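Local coordinates for protein NLP/P60 (Enterococcus faecium, PDB 6B8C) that probably cleaves peptide bonds in the stem peptides of bacterial peptidoglycan, as a secreted NlpC/p60-type endopeptidase that generates muropeptides, at residues 57-62 with 105-110. Residues are numbered along the deposited sequence; the frame is centred on the assembly and turned at random.
Sequences GFTRYV and YHVAIA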
# COMPACT_ATOMS: atom_id res chain seq x y z
N GLY A 57 5.91 -1.67 5.14
CA GLY A 57 5.54 -1.52 6.54
C GLY A 57 4.26 -0.72 6.71
O GLY A 57 3.43 -1.04 7.56
N PHE A 58 4.08 0.31 5.89
CA PHE A 58 2.89 1.14 5.96
C PHE A 58 1.63 0.34 5.64
O PHE A 58 0.65 0.35 6.40
CB PHE A 58 3.05 2.33 5.01
CG PHE A 58 1.81 3.13 4.83
CD1 PHE A 58 1.22 3.76 5.91
CD2 PHE A 58 1.25 3.28 3.58
CE1 PHE A 58 0.07 4.51 5.74
CE2 PHE A 58 0.10 4.03 3.40
CZ PHE A 58 -0.49 4.64 4.48
N THR A 59 1.63 -0.38 4.51
CA THR A 59 0.47 -1.17 4.12
C THR A 59 0.19 -2.28 5.13
O THR A 59 -0.97 -2.55 5.47
CB THR A 59 0.67 -1.75 2.72
OG1 THR A 59 1.78 -2.65 2.72
CG2 THR A 59 0.93 -0.64 1.71
N ARG A 60 1.25 -2.95 5.60
CA ARG A 60 1.07 -3.98 6.62
C ARG A 60 0.44 -3.40 7.88
O ARG A 60 -0.45 -4.01 8.47
CB ARG A 60 2.40 -4.64 6.95
CG ARG A 60 2.29 -5.71 8.02
CD ARG A 60 3.57 -6.51 8.17
NE ARG A 60 4.46 -5.96 9.19
CZ ARG A 60 4.37 -6.24 10.49
NH1 ARG A 60 5.22 -5.70 11.35
NH2 ARG A 60 3.42 -7.07 10.92
N TYR A 61 0.89 -2.22 8.30
CA TYR A 61 0.36 -1.61 9.51
C TYR A 61 -1.10 -1.24 9.35
O TYR A 61 -1.91 -1.45 10.26
CB TYR A 61 1.19 -0.38 9.88
CG TYR A 61 0.93 0.14 11.27
CD1 TYR A 61 0.07 1.21 11.48
CD2 TYR A 61 1.52 -0.46 12.38
CE1 TYR A 61 -0.18 1.68 12.76
CE2 TYR A 61 1.28 0.00 13.66
CZ TYR A 61 0.42 1.07 13.84
OH TYR A 61 0.18 1.53 15.12
N VAL A 62 -1.47 -0.68 8.19
CA VAL A 62 -2.86 -0.33 7.95
C VAL A 62 -3.74 -1.57 8.03
O VAL A 62 -4.78 -1.59 8.71
CB VAL A 62 -3.01 0.39 6.60
CG1 VAL A 62 -4.47 0.62 6.26
CG2 VAL A 62 -2.27 1.72 6.64
N TYR A 105 8.76 -4.40 -6.16
CA TYR A 105 9.65 -3.53 -5.41
C TYR A 105 8.92 -2.38 -4.72
O TYR A 105 9.56 -1.60 -4.01
CB TYR A 105 10.75 -2.97 -6.33
CG TYR A 105 10.23 -2.21 -7.54
CD1 TYR A 105 9.94 -0.85 -7.46
CD2 TYR A 105 10.04 -2.84 -8.76
CE1 TYR A 105 9.47 -0.15 -8.56
CE2 TYR A 105 9.57 -2.15 -9.87
CZ TYR A 105 9.29 -0.80 -9.76
OH TYR A 105 8.82 -0.10 -10.85
N HIS A 106 7.61 -2.26 -4.90
CA HIS A 106 6.86 -1.17 -4.31
C HIS A 106 5.40 -1.56 -4.21
O HIS A 106 4.89 -2.32 -5.05
CB HIS A 106 7.01 0.12 -5.13
CG HIS A 106 6.58 1.35 -4.39
ND1 HIS A 106 7.37 1.96 -3.44
CD2 HIS A 106 5.44 2.08 -4.46
CE1 HIS A 106 6.74 3.01 -2.96
NE2 HIS A 106 5.56 3.11 -3.55
N VAL A 107 4.73 -1.02 -3.20
CA VAL A 107 3.32 -1.30 -2.94
C VAL A 107 2.67 -0.03 -2.41
O VAL A 107 3.31 0.82 -1.80
CB VAL A 107 3.15 -2.47 -1.94
CG1 VAL A 107 3.60 -2.05 -0.55
CG2 VAL A 107 1.72 -2.97 -1.92
N ALA A 108 1.37 0.10 -2.69
CA ALA A 108 0.58 1.21 -2.18
C ALA A 108 -0.84 0.73 -1.95
O ALA A 108 -1.22 -0.36 -2.37
CB ALA A 108 0.61 2.42 -3.12
N ILE A 109 -1.64 1.56 -1.27
CA ILE A 109 -3.05 1.27 -1.03
C ILE A 109 -3.88 2.07 -2.03
O ILE A 109 -3.76 3.30 -2.12
CB ILE A 109 -3.46 1.60 0.41
CG1 ILE A 109 -2.84 0.60 1.39
CG2 ILE A 109 -4.98 1.59 0.55
CD1 ILE A 109 -2.98 0.99 2.84
N ALA A 110 -4.72 1.37 -2.78
CA ALA A 110 -5.55 2.02 -3.79
C ALA A 110 -6.60 2.90 -3.13
O ALA A 110 -7.23 2.51 -2.14
CB ALA A 110 -6.22 0.98 -4.68
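Thr59 OG1, buried where the helix meets the strand, has two hydrogen-bonding partners, the backbone O of Ser56 one turn earlier and OE1 of Gln78, which as modelled compete for its single proton. Val107 CG1 lies 3.8 Å from Thr59 OG1 across the contact. With chi1 at 63°, OG1 sits between the backbone N and the carbonyl carbon of its own residue, and CG2 is left to face the strand. Thr59 CG2 meets Val107 CG1 tip to tip at 3.8 Å; it also passes Ile109 CG1 at 4.0 Å as the two side chains point in opposite senses. Thr59 and Ile109 are the closest backbone neighbours, their CA atoms 6.7 Å apart. The axes of segments 57-62 and 106-110 come within 8.2 Å and run at 39° to each other. This is the central packing of the papain-like NlpC/P60 fold, in which helix 55-67 rests against strand 106-112 of the antiparallel sheet. In this family the helix start carries the nucleophilic cysteine and the strand start the histidine, so the packing probably sets these two ends relative to each other. Strand alternation sends Val107 and Ile109 toward the helix and Ala108 away. With its chain extended (chi2 169°), Ile109 CD1 ends 3.7 Å from Val62 CG1, and CB and CG2 of Val62 are scarcely farther off. The Phe58 ring approaches the same methyl obliquely, CE2 standing 4.4 Å from Ile109 CD1, a looser contact. Ile31 and Ala35 of helix 28-36 close over this apolar cluster, and Ile117 of the adjacent strand touches Phe58 and Ile109.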